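Side-chain contacts in phosphate ABC transporter, phosphate-binding protein (Clostridium perfringens, PDB 4Q8R), which probably captures phosphate outside the cell and hands it to an ABC-type transporter for import: residues D154-I159 with F175-D180; S129-A134 with V204-L209; D188-T193 with K200-S205. All blocks are in the same frame, centred on the assembly; numbering follows the deposited sequence.

In the fold
Contact 2 is fully buried and lies near the middle of the chain, where the phosphate ion is held; contact 1 is partly buried at the flank of the same site, and contact 3 is a surface contact farther out. Their chemistry follows suit. In contact 2 an arginine grips a threonine that itself holds phosphate, in contact 1 a serine CB lies on a tyrosine face, and contact 3 is van der Waals packing of a valine and an alanine against a tyrosine and its neighbour. Contacts 2 and 3 share Val204 and Ser205, where strand 205-213 begins. Contacts 1 and 3 touch through the Phe175 ring, which meets Ala192, Thr193 and Tyr202.

Contact 1. Residues D154-I159 with F175-D180; sequences DGSGNI and FSYVDD
The first torsion of Tyr177 (chi1 -75°) sets CG opposite the carbonyl carbon and carries the ring to Ser156, whose own chi1 (-69°) turns OG beside its backbone N while CB itself meets the ring. The tyrosine thus reaches from the 175-177 3-10 turn to the first turn of helix 156-164 and presents a face to the serine. Ser156 CB lies 3.4 Å from Tyr177 CZ and 3.6 Å from the ring centroid, only 18° off the ring normal, which makes this a CH-pi contact. Ser156 CB is displaced somewhat from the middle of the ring toward the hydroxyl end. Ser156 OG comes less close, 3.8 Å from Tyr177 CE1, and Gly157 N approaches obliquely, 4.1 Å from Tyr177 CE2. No hydrogen bond joins the two segments directly. Instead both polar ends turn to one outside residue: Ser156 OG bonds Thr12 OG1 and Tyr177 OH bonds Thr12 O. Because Thr12 OG1 also bonds the phosphate ion, Ser156 and Tyr177 act as second-shell partners of that site. At the helix start Gly155 occupies the N-cap position. Lys160, farther along helix 156-164, bonds Tyr177 O, while the Tyr177 side chain also rests on Pro16 of helix 15-28, so the turn after strand 169-174 touches both helices.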
ATOM      1  N   ASP A 154      11.675  -2.302   5.236  1.00 21.72           N
ATOM      2  CA  ASP A 154      11.491  -0.901   4.965  1.00 22.51           C
ATOM      3  C   ASP A 154      11.075  -0.744   3.525  1.00 23.82           C
ATOM      4  O   ASP A 154      11.905  -0.806   2.629  1.00 28.68           O
ATOM      5  CB  ASP A 154      12.793  -0.145   5.249  1.00 27.09           C
ATOM      6  CG  ASP A 154      12.621   1.337   5.296  1.00 41.16           C
ATOM      7  OD1 ASP A 154      11.499   1.884   5.099  1.00 43.31           O
ATOM      8  OD2 ASP A 154      13.653   1.967   5.599  1.00 49.69           O
ATOM      9  N   GLY A 155       9.795  -0.585   3.342  1.00 21.00           N
ATOM     10  CA  GLY A 155       9.206  -0.308   2.082  1.00 17.60           C
ATOM     11  C   GLY A 155       8.638  -1.552   1.380  1.00 20.87           C
ATOM     12  O   GLY A 155       8.967  -2.684   1.682  1.00 21.37           O
ATOM     13  N   SER A 156       7.678  -1.312   0.463  1.00 19.13           N
ATOM     14  CA  SER A 156       7.003  -2.380  -0.290  1.00 19.51           C
ATOM     15  C   SER A 156       8.023  -3.298  -0.958  1.00 20.49           C
ATOM     16  O   SER A 156       7.840  -4.520  -0.971  1.00 22.03           O
ATOM     17  CB  SER A 156       6.111  -1.762  -1.366  1.00 21.38           C
ATOM     18  OG  SER A 156       4.990  -1.087  -0.834  1.00 20.77           O
ATOM     19  N   GLY A 157       8.995  -2.713  -1.656  1.00 23.41           N
ATOM     20  CA  GLY A 157       9.981  -3.518  -2.402  1.00 24.90           C
ATOM     21  C   GLY A 157      10.699  -4.514  -1.479  1.00 23.64           C
ATOM     22  O   GLY A 157      10.956  -5.694  -1.820  1.00 24.04           O
ATOM     23  N   ASN A 158      11.051  -4.032  -0.280  1.00 21.64           N
ATOM     24  CA  ASN A 158      11.802  -4.848   0.660  1.00 20.77           C
ATOM     25  C   ASN A 158      10.949  -5.985   1.219  1.00 21.42           C
ATOM     26  O   ASN A 158      11.439  -7.095   1.406  1.00 21.75           O
ATOM     27  CB  ASN A 158      12.474  -4.041   1.758  1.00 26.35           C
ATOM     28  CG  ASN A 158      13.750  -3.344   1.240  1.00 37.28           C
ATOM     29  OD1 ASN A 158      14.432  -3.851   0.340  1.00 45.54           O
ATOM     30  ND2 ASN A 158      14.093  -2.217   1.795  1.00 36.73           N
ATOM     31  N   ILE A 159       9.667  -5.754   1.493  1.00 20.80           N
ATOM     32  CA  ILE A 159       8.853  -6.808   2.017  1.00 19.89           C
ATOM     33  C   ILE A 159       8.651  -7.906   0.953  1.00 22.05           C
ATOM     34  O   ILE A 159       8.697  -9.097   1.260  1.00 21.52           O
ATOM     35  CB  ILE A 159       7.587  -6.287   2.703  1.00 23.58           C
ATOM     36  CG1 ILE A 159       6.913  -7.378   3.574  1.00 23.43           C
ATOM     37  CG2 ILE A 159       6.557  -5.743   1.734  1.00 24.92           C
ATOM     38  CD1 ILE A 159       5.940  -6.793   4.648  1.00 24.74           C
ATOM     39  N   PHE A 175      -1.593  -4.724  -3.900  1.00 22.67           N
ATOM     40  CA  PHE A 175      -1.819  -5.570  -5.057  1.00 25.67           C
ATOM     41  C   PHE A 175      -0.924  -5.123  -6.231  1.00 29.26           C
ATOM     42  O   PHE A 175      -0.598  -5.949  -7.133  1.00 28.97           O
ATOM     43  CB  PHE A 175      -3.246  -5.412  -5.536  1.00 25.89           C
ATOM     44  CG  PHE A 175      -4.305  -6.131  -4.747  1.00 29.41           C
ATOM     45  CD1 PHE A 175      -4.076  -6.776  -3.515  1.00 29.39           C
ATOM     46  CD2 PHE A 175      -5.645  -6.157  -5.277  1.00 30.37           C
ATOM     47  CE1 PHE A 175      -5.103  -7.397  -2.869  1.00 29.09           C
ATOM     48  CE2 PHE A 175      -6.648  -6.829  -4.644  1.00 30.83           C
ATOM     49  CZ  PHE A 175      -6.389  -7.436  -3.392  1.00 29.57           C
ATOM     50  N   SER A 176      -0.575  -3.815  -6.271  1.00 26.00           N
ATOM     51  CA  SER A 176       0.264  -3.243  -7.305  1.00 28.58           C
ATOM     52  C   SER A 176       1.626  -3.939  -7.450  1.00 26.45           C
ATOM     53  O   SER A 176       2.279  -3.897  -8.478  1.00 31.10           O
ATOM     54  CB  SER A 176       0.462  -1.717  -7.091  1.00 28.15           C
ATOM     55  OG  SER A 176       0.769  -1.128  -8.276  1.00 38.12           O
ATOM     56  N   TYR A 177       2.080  -4.558  -6.348  1.00 25.26           N
ATOM     57  CA  TYR A 177       3.372  -5.243  -6.332  1.00 28.17           C
ATOM     58  C   TYR A 177       3.251  -6.746  -6.487  1.00 26.51           C
ATOM     59  O   TYR A 177       4.270  -7.429  -6.543  1.00 27.85           O
ATOM     60  CB  TYR A 177       4.097  -4.990  -5.011  1.00 23.51           C
ATOM     61  CG  TYR A 177       4.701  -3.597  -4.895  1.00 24.66           C
ATOM     62  CD1 TYR A 177       3.900  -2.466  -4.688  1.00 25.11           C
ATOM     63  CD2 TYR A 177       6.078  -3.427  -5.011  1.00 24.88           C
ATOM     64  CE1 TYR A 177       4.481  -1.197  -4.561  1.00 22.49           C
ATOM     65  CE2 TYR A 177       6.648  -2.183  -4.924  1.00 25.28           C
ATOM     66  CZ  TYR A 177       5.869  -1.067  -4.706  1.00 23.95           C
ATOM     67  OH  TYR A 177       6.560   0.111  -4.538  1.00 24.94           O
ATOM     68  N   VAL A 178       2.043  -7.280  -6.522  1.00 24.62           N
ATOM     69  CA  VAL A 178       1.880  -8.759  -6.580  1.00 27.77           C
ATOM     70  C   VAL A 178       2.155  -9.230  -8.005  1.00 34.70           C
ATOM     71  O   VAL A 178       1.714  -8.613  -8.942  1.00 34.93           O
ATOM     72  CB  VAL A 178       0.496  -9.213  -6.113  1.00 26.51           C
ATOM     73  CG1 VAL A 178       0.351 -10.727  -6.297  1.00 30.99           C
ATOM     74  CG2 VAL A 178       0.272  -8.839  -4.635  1.00 28.19           C
ATOM     75  N   ASP A 179       2.961 -10.262  -8.164  1.00 30.94           N
ATOM     76  CA  ASP A 179       3.165 -10.877  -9.437  1.00 33.14           C
ATOM     77  C   ASP A 179       3.385 -12.331  -9.190  1.00 31.48           C
ATOM     78  O   ASP A 179       3.169 -12.794  -8.076  1.00 33.21           O
ATOM     79  CB  ASP A 179       4.343 -10.250 -10.211  1.00 35.80           C
ATOM     80  CG  ASP A 179       5.661 -10.321  -9.438  1.00 35.17           C
ATOM     81  OD1 ASP A 179       5.796 -11.199  -8.567  1.00 36.30           O
ATOM     82  OD2 ASP A 179       6.542  -9.513  -9.706  1.00 38.71           O
ATOM     83  N   ASP A 180       3.723 -13.055 -10.282  1.00 37.55           N
ATOM     84  CA  ASP A 180       3.913 -14.506 -10.193  1.00 39.32           C
ATOM     85  C   ASP A 180       5.037 -15.015  -9.320  1.00 38.40           C
ATOM     86  O   ASP A 180       5.138 -16.211  -9.146  1.00 41.85           O
ATOM     87  CB  ASP A 180       4.108 -15.120 -11.566  1.00 44.12           C
ATOM     88  CG  ASP A 180       2.923 -14.878 -12.485  1.00 63.13           C
ATOM     89  OD1 ASP A 180       1.808 -14.610 -11.984  1.00 70.31           O
ATOM     90  OD2 ASP A 180       3.119 -14.948 -13.703  1.00 74.59           O
TER

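Contact 2. Residues S129-A134 with V204-L209; sequences SGTRDA and VSRPFL. With PO4 (phosphate ion), chain B.
The N-terminus of helix 130-139 forms one wall of the phosphate site, and Arg206 of strand 205-213 backs it through Thr131. NH1 and NH2 of Arg206 both donate to Thr131 OG1, at 3.1 Å and 3.2 Å, with the oxygen 3° from the guanidinium plane; this end-on fork converges on one atom. Thr131 OG1 in turn donates to phosphate O3 at 2.6 Å, and accepting and donating together fix the hydroxyl's rotation. O3 is gripped further by Ser129 OG (2.7 Å) and Thr131 N (3.0 Å), while Gly130 N bonds O1 at 2.8 Å. Arg125 NH2 and the hydroxyls of Ser11, Thr12, Ser13, Ser41 and Ser59 complete the grip on the ion. Ser129 OG is also the helix N-cap, accepting from Arg132 N at 3.0 Å. In Arg206 chi1 (36°) puts CG between N and the carbonyl carbon, 3.8 Å from Ala134 CB; the bend at chi2 (71°) then turns the chain toward Thr131. A salt bridge from NE to Asp79, and a bond from NH2 to Ser59 O, hold the guanidinium from its other sides. Hydroxyls and helix-start amides closing on the anion are typical of phosphate-specific (PstS-type) members of the periplasmic binding protein superfamily.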
ATOM      1  N   SER A 129       4.456   3.357   7.723  1.00 21.99           N
ATOM      2  CA  SER A 129       3.862   2.805   6.496  1.00 20.53           C
ATOM      3  C   SER A 129       2.324   2.943   6.564  1.00 19.24           C
ATOM      4  O   SER A 129       1.668   2.501   7.529  1.00 20.23           O
ATOM      5  CB  SER A 129       4.249   1.307   6.355  1.00 19.44           C
ATOM      6  OG  SER A 129       3.427   0.587   5.488  1.00 19.04           O
ATOM      7  N   GLY A 130       1.716   3.419   5.470  1.00 18.97           N
ATOM      8  CA  GLY A 130       0.298   3.457   5.395  1.00 20.38           C
ATOM      9  C   GLY A 130      -0.322   2.030   5.280  1.00 20.86           C
ATOM     10  O   GLY A 130      -1.415   1.761   5.832  1.00 21.37           O
ATOM     11  N   THR A 131       0.379   1.138   4.573  1.00 22.09           N
ATOM     12  CA  THR A 131      -0.055  -0.257   4.453  1.00 20.22           C
ATOM     13  C   THR A 131      -0.100  -0.911   5.827  1.00 20.15           C
ATOM     14  O   THR A 131      -1.067  -1.582   6.174  1.00 21.68           O
ATOM     15  CB  THR A 131       0.840  -1.011   3.482  1.00 18.78           C
ATOM     16  OG1 THR A 131       1.059  -0.199   2.315  1.00 20.58           O
ATOM     17  CG2 THR A 131       0.274  -2.411   3.151  1.00 21.58           C
ATOM     18  N   ARG A 132       0.945  -0.665   6.642  1.00 20.34           N
ATOM     19  CA  ARG A 132       0.956  -1.233   7.996  1.00 20.31           C
ATOM     20  C   ARG A 132      -0.254  -0.718   8.816  1.00 19.42           C
ATOM     21  O   ARG A 132      -0.962  -1.470   9.485  1.00 20.64           O
ATOM     22  CB  ARG A 132       2.242  -0.895   8.702  1.00 16.78           C
ATOM     23  CG  ARG A 132       2.289  -1.330  10.174  1.00 17.58           C
ATOM     24  CD  ARG A 132       3.693  -1.338  10.673  1.00 20.75           C
ATOM     25  NE  ARG A 132       3.704  -1.588  12.139  1.00 25.36           N
ATOM     26  CZ  ARG A 132       4.785  -1.633  12.900  1.00 25.46           C
ATOM     27  NH1 ARG A 132       5.974  -1.462  12.382  1.00 23.90           N
ATOM     28  NH2 ARG A 132       4.658  -1.758  14.211  1.00 33.37           N
ATOM     29  N   ASP A 133      -0.512   0.597   8.747  1.00 20.61           N
ATOM     30  CA  ASP A 133      -1.616   1.179   9.464  1.00 21.29           C
ATOM     31  C   ASP A 133      -2.969   0.546   9.095  1.00 21.64           C
ATOM     32  O   ASP A 133      -3.774   0.139   9.936  1.00 22.42           O
ATOM     33  CB  ASP A 133      -1.634   2.672   9.238  1.00 23.87           C
ATOM     34  CG  ASP A 133      -2.808   3.354   9.913  1.00 33.21           C
ATOM     35  OD1 ASP A 133      -3.917   3.478   9.352  1.00 39.45           O
ATOM     36  OD2 ASP A 133      -2.597   3.793  11.025  1.00 46.25           O
ATOM     37  N   ALA A 134      -3.240   0.502   7.778  1.00 22.96           N
ATOM     38  CA  ALA A 134      -4.481  -0.067   7.305  1.00 21.72           C
ATOM     39  C   ALA A 134      -4.607  -1.546   7.576  1.00 20.49           C
ATOM     40  O   ALA A 134      -5.645  -2.012   8.015  1.00 23.19           O
ATOM     41  CB  ALA A 134      -4.598   0.143   5.791  1.00 23.73           C
ATOM     42  N   VAL A 204      -9.548  -6.480   2.760  1.00 29.13           N
ATOM     43  CA  VAL A 204      -8.375  -5.718   3.138  1.00 29.32           C
ATOM     44  C   VAL A 204      -8.033  -4.733   2.016  1.00 27.81           C
ATOM     45  O   VAL A 204      -7.424  -5.080   0.986  1.00 28.24           O
ATOM     46  CB  VAL A 204      -7.162  -6.600   3.477  1.00 27.10           C
ATOM     47  CG1 VAL A 204      -6.198  -5.816   4.387  1.00 30.76           C
ATOM     48  CG2 VAL A 204      -7.559  -7.896   4.212  1.00 30.96           C
ATOM     49  N   SER A 205      -8.405  -3.476   2.228  1.00 28.56           N
ATOM     50  CA  SER A 205      -8.230  -2.460   1.209  1.00 24.82           C
ATOM     51  C   SER A 205      -8.190  -1.069   1.819  1.00 25.62           C
ATOM     52  O   SER A 205      -8.585  -0.892   2.967  1.00 27.67           O
ATOM     53  CB  SER A 205      -9.381  -2.576   0.181  1.00 28.88           C
ATOM     54  OG  SER A 205     -10.622  -2.236   0.732  1.00 32.44           O
ATOM     55  N   ARG A 206      -7.773  -0.083   1.033  1.00 25.93           N
ATOM     56  CA  ARG A 206      -7.549   1.250   1.553  1.00 25.08           C
ATOM     57  C   ARG A 206      -7.463   2.252   0.373  1.00 27.35           C
ATOM     58  O   ARG A 206      -7.266   1.832  -0.786  1.00 27.21           O
ATOM     59  CB  ARG A 206      -6.301   1.309   2.471  1.00 28.36           C
ATOM     60  CG  ARG A 206      -5.149   0.430   2.058  1.00 26.12           C
ATOM     61  CD  ARG A 206      -4.489   0.983   0.784  1.00 24.58           C
ATOM     62  NE  ARG A 206      -3.372   0.192   0.309  1.00 24.83           N
ATOM     63  CZ  ARG A 206      -2.175   0.165   0.863  1.00 23.11           C
ATOM     64  NH1 ARG A 206      -1.256  -0.586   0.328  1.00 23.20           N
ATOM     65  NH2 ARG A 206      -1.917   0.871   1.995  1.00 23.31           N
ATOM     66  N   PRO A 207      -7.695   3.541   0.641  1.00 28.51           N
ATOM     67  CA  PRO A 207      -7.523   4.531  -0.455  1.00 26.97           C
ATOM     68  C   PRO A 207      -6.063   4.863  -0.740  1.00 25.37           C
ATOM     69  O   PRO A 207      -5.175   4.754   0.131  1.00 25.67           O
ATOM     70  CB  PRO A 207      -8.215   5.785   0.109  1.00 30.95           C
ATOM     71  CG  PRO A 207      -7.933   5.696   1.622  1.00 30.11           C
ATOM     72  CD  PRO A 207      -8.128   4.187   1.892  1.00 30.89           C
ATOM     73  N   PHE A 208      -5.831   5.337  -1.957  1.00 25.28           N
ATOM     74  CA  PHE A 208      -4.663   6.112  -2.346  1.00 26.15           C
ATOM     75  C   PHE A 208      -5.089   7.559  -2.399  1.00 28.62           C
ATOM     76  O   PHE A 208      -6.088   7.874  -3.074  1.00 27.47           O
ATOM     77  CB  PHE A 208      -4.093   5.684  -3.676  1.00 27.60           C
ATOM     78  CG  PHE A 208      -3.323   4.377  -3.689  1.00 25.20           C
ATOM     79  CD1 PHE A 208      -3.087   3.582  -2.538  1.00 25.89           C
ATOM     80  CD2 PHE A 208      -2.752   3.936  -4.895  1.00 26.76           C
ATOM     81  CE1 PHE A 208      -2.337   2.420  -2.625  1.00 26.25           C
ATOM     82  CE2 PHE A 208      -1.985   2.807  -4.958  1.00 23.25           C
ATOM     83  CZ  PHE A 208      -1.772   2.032  -3.820  1.00 25.43           C
ATOM     84  N   LEU A 209      -4.365   8.412  -1.661  1.00 26.91           N
ATOM     85  CA  LEU A 209      -4.635   9.845  -1.592  1.00 28.75           C
ATOM     86  C   LEU A 209      -3.470  10.650  -2.073  1.00 26.79           C
ATOM     87  O   LEU A 209      -2.291  10.326  -1.802  1.00 27.47           O
ATOM     88  CB  LEU A 209      -4.959  10.288  -0.150  1.00 29.38           C
ATOM     89  CG  LEU A 209      -6.052   9.573   0.610  1.00 29.44           C
ATOM     90  CD1 LEU A 209      -6.097  10.071   2.049  1.00 34.18           C
ATOM     91  CD2 LEU A 209      -7.382   9.710  -0.114  1.00 31.97           C
TER
HETATM   92  P   PO4 B 301       3.293   2.754   2.253  1.00 18.74           P
HETATM   93  O1  PO4 B 301       2.967   4.006   3.081  1.00 19.76           O
HETATM   94  O2  PO4 B 301       4.727   2.774   1.767  1.00 18.95           O
HETATM   95  O3  PO4 B 301       2.910   1.499   3.025  1.00 17.99           O
HETATM   96  O4  PO4 B 301       2.335   2.766   1.015  1.00 19.61           O

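Contact 3. Residues D188-T193 with K200-S205; sequences DGVEAT and KSYKVS
Ser201 OG bonds Asn199 OD1 and, weakly, Asn196 O, and the same oxygen lies 3.5 Å from Val190 CG1 across the contact. Val190 straddles the chain here: CG1 reaches that hydroxyl and Tyr202 CB (3.9 Å), while CG2 sits against Ser201 O at 3.4 Å. The two branches thus part round the backbone between Ser201 and Tyr202. Tyr202 then carries its ring along the 188-193 loop, with CG swung opposite its backbone N (chi1 -171°). Val190 O lies 3.6 Å from Tyr202 CD1, at the ring edge and near its plane. Farther out, Ala192 CB comes obliquely to within 3.6 Å of Tyr202 CE1; Ala192 is the centre of an inverse gamma turn, a bend that carries the loop on to Thr193. No hydrogen bond crosses between the two segments, so van der Waals contact does the joining. The hydroxyl of Tyr202 is held beyond them, by Ile81 O of strand 71-86, and its ring meets that of Phe175 edge-to-face. Thr193 caps helix 194-198, whose Asn196 side chain bonds Glu191 O. The loops before and after that short helix close on each other, the first following strand 182-187 and the second leading into strand 205-213.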
ATOM      1  N   ASP A 188     -10.540 -15.094   3.895  1.00 30.99           N
ATOM      2  CA  ASP A 188     -11.877 -15.503   4.217  1.00 33.57           C
ATOM      3  C   ASP A 188     -12.471 -16.174   2.942  1.00 34.54           C
ATOM      4  O   ASP A 188     -13.633 -15.952   2.567  1.00 40.11           O
ATOM      5  CB  ASP A 188     -12.776 -14.309   4.670  1.00 35.91           C
ATOM      6  CG  ASP A 188     -12.492 -13.778   6.141  1.00 43.25           C
ATOM      7  OD1 ASP A 188     -11.779 -14.339   6.959  1.00 47.46           O
ATOM      8  OD2 ASP A 188     -13.076 -12.756   6.560  1.00 50.00           O
ATOM      9  N   GLY A 189     -11.644 -16.934   2.235  1.00 37.86           N
ATOM     10  CA  GLY A 189     -12.071 -17.632   1.013  1.00 36.90           C
ATOM     11  C   GLY A 189     -12.232 -16.818  -0.260  1.00 35.37           C
ATOM     12  O   GLY A 189     -12.642 -17.377  -1.299  1.00 40.05           O
ATOM     13  N   VAL A 190     -11.842 -15.529  -0.220  1.00 34.17           N
ATOM     14  CA  VAL A 190     -11.964 -14.598  -1.340  1.00 34.58           C
ATOM     15  C   VAL A 190     -10.602 -14.305  -1.966  1.00 38.20           C
ATOM     16  O   VAL A 190      -9.668 -13.881  -1.277  1.00 34.89           O
ATOM     17  CB  VAL A 190     -12.576 -13.275  -0.872  1.00 39.31           C
ATOM     18  CG1 VAL A 190     -12.709 -12.300  -2.015  1.00 35.19           C
ATOM     19  CG2 VAL A 190     -13.921 -13.501  -0.196  1.00 43.18           C
ATOM     20  N   GLU A 191     -10.517 -14.467  -3.292  1.00 34.63           N
ATOM     21  CA  GLU A 191      -9.298 -14.204  -3.998  1.00 33.85           C
ATOM     22  C   GLU A 191      -8.943 -12.715  -3.956  1.00 32.76           C
ATOM     23  O   GLU A 191      -9.801 -11.841  -4.051  1.00 33.07           O
ATOM     24  CB  GLU A 191      -9.391 -14.659  -5.482  1.00 34.92           C
ATOM     25  CG  GLU A 191      -9.455 -16.203  -5.599  1.00 43.99           C
ATOM     26  CD  GLU A 191      -9.778 -16.673  -6.987  1.00 63.60           C
ATOM     27  OE1 GLU A 191      -9.930 -15.784  -7.845  1.00 61.88           O
ATOM     28  OE2 GLU A 191      -9.862 -17.912  -7.205  1.00 64.93           O
ATOM     29  N   ALA A 192      -7.658 -12.467  -3.842  1.00 32.54           N
ATOM     30  CA  ALA A 192      -7.093 -11.110  -3.765  1.00 29.61           C
ATOM     31  C   ALA A 192      -7.017 -10.424  -5.165  1.00 32.71           C
ATOM     32  O   ALA A 192      -5.972 -10.335  -5.807  1.00 36.94           O
ATOM     33  CB  ALA A 192      -5.736 -11.176  -3.090  1.00 32.44           C
ATOM     34  N   THR A 193      -8.153  -9.920  -5.624  1.00 35.25           N
ATOM     35  CA  THR A 193      -8.232  -9.317  -6.964  1.00 35.14           C
ATOM     36  C   THR A 193      -8.888  -7.947  -6.881  1.00 35.84           C
ATOM     37  O   THR A 193      -9.728  -7.692  -5.986  1.00 35.01           O
ATOM     38  CB  THR A 193      -9.061 -10.199  -7.941  1.00 39.55           C
ATOM     39  OG1 THR A 193     -10.430 -10.242  -7.534  1.00 42.79           O
ATOM     40  CG2 THR A 193      -8.506 -11.593  -8.045  1.00 41.35           C
ATOM     41  N   LYS A 200     -16.492  -5.591  -2.692  1.00 46.98           N
ATOM     42  CA  LYS A 200     -16.472  -5.557  -1.222  1.00 46.53           C
ATOM     43  C   LYS A 200     -16.331  -6.917  -0.584  1.00 48.04           C
ATOM     44  O   LYS A 200     -16.369  -7.019   0.671  1.00 50.12           O
ATOM     45  CB  LYS A 200     -17.626  -4.737  -0.628  1.00 54.45           C
ATOM     46  CG  LYS A 200     -17.477  -3.249  -0.994  1.00 58.33           C
ATOM     47  CD  LYS A 200     -18.372  -2.315  -0.183  1.00 74.65           C
ATOM     48  CE  LYS A 200     -17.866  -0.875  -0.257  1.00 80.27           C
ATOM     49  NZ  LYS A 200     -18.899   0.119   0.144  1.00 92.14           N
ATOM     50  N   SER A 201     -16.141  -7.969  -1.386  1.00 43.34           N
ATOM     51  CA  SER A 201     -15.952  -9.349  -0.800  1.00 41.88           C
ATOM     52  C   SER A 201     -14.517  -9.530  -0.237  1.00 37.95           C
ATOM     53  O   SER A 201     -14.337 -10.258   0.733  1.00 36.05           O
ATOM     54  CB  SER A 201     -16.277 -10.454  -1.818  1.00 41.55           C
ATOM     55  OG  SER A 201     -15.417 -10.371  -2.944  1.00 41.79           O
ATOM     56  N   TYR A 202     -13.532  -8.855  -0.819  1.00 35.66           N
ATOM     57  CA  TYR A 202     -12.159  -8.874  -0.302  1.00 33.02           C
ATOM     58  C   TYR A 202     -11.989  -7.711   0.662  1.00 34.55           C
ATOM     59  O   TYR A 202     -12.096  -6.575   0.260  1.00 37.63           O
ATOM     60  CB  TYR A 202     -11.102  -8.780  -1.455  1.00 33.59           C
ATOM     61  CG  TYR A 202      -9.681  -9.037  -0.920  1.00 31.13           C
ATOM     62  CD1 TYR A 202      -9.175 -10.317  -0.792  1.00 29.10           C
ATOM     63  CD2 TYR A 202      -8.867  -7.961  -0.490  1.00 26.58           C
ATOM     64  CE1 TYR A 202      -7.918 -10.525  -0.254  1.00 28.79           C
ATOM     65  CE2 TYR A 202      -7.574  -8.159  -0.009  1.00 28.24           C
ATOM     66  CZ  TYR A 202      -7.106  -9.451   0.110  1.00 25.11           C
ATOM     67  OH  TYR A 202      -5.846  -9.674   0.605  1.00 25.66           O
ATOM     68  N   LYS A 203     -11.673  -8.001   1.938  1.00 31.48           N
ATOM     69  CA  LYS A 203     -11.903  -7.091   3.002  1.00 35.89           C
ATOM     70  C   LYS A 203     -10.721  -6.187   3.300  1.00 33.03           C
ATOM     71  O   LYS A 203     -10.865  -5.208   4.040  1.00 39.00           O
ATOM     72  CB  LYS A 203     -12.286  -7.911   4.271  1.00 39.85           C
ATOM     73  CG  LYS A 203     -13.676  -8.575   4.255  1.00 45.77           C
ATOM     74  CD  LYS A 203     -14.791  -7.573   3.938  1.00 62.16           C
ATOM     75  CE  LYS A 203     -16.140  -8.261   3.816  1.00 63.98           C
ATOM     76  NZ  LYS A 203     -17.113  -7.427   3.065  1.00 68.46           N
ATOM     77  N   VAL A 204      -9.548  -6.480   2.760  1.00 29.13           N
ATOM     78  CA  VAL A 204      -8.375  -5.718   3.138  1.00 29.32           C
ATOM     79  C   VAL A 204      -8.033  -4.733   2.016  1.00 27.81           C
ATOM     80  O   VAL A 204      -7.424  -5.080   0.986  1.00 28.24           O
ATOM     81  CB  VAL A 204      -7.162  -6.600   3.477  1.00 27.10           C
ATOM     82  CG1 VAL A 204      -6.198  -5.816   4.387  1.00 30.76           C
ATOM     83  CG2 VAL A 204      -7.559  -7.896   4.212  1.00 30.96           C
ATOM     84  N   SER A 205      -8.405  -3.476   2.228  1.00 28.56           N
ATOM     85  CA  SER A 205      -8.230  -2.460   1.209  1.00 24.82           C
ATOM     86  C   SER A 205      -8.190  -1.069   1.819  1.00 25.62           C
ATOM     87  O   SER A 205      -8.585  -0.892   2.967  1.00 27.67           O
ATOM     88  CB  SER A 205      -9.381  -2.576   0.181  1.00 28.88           C
ATOM     89  OG  SER A 205     -10.622  -2.236   0.732  1.00 32.44           O
TER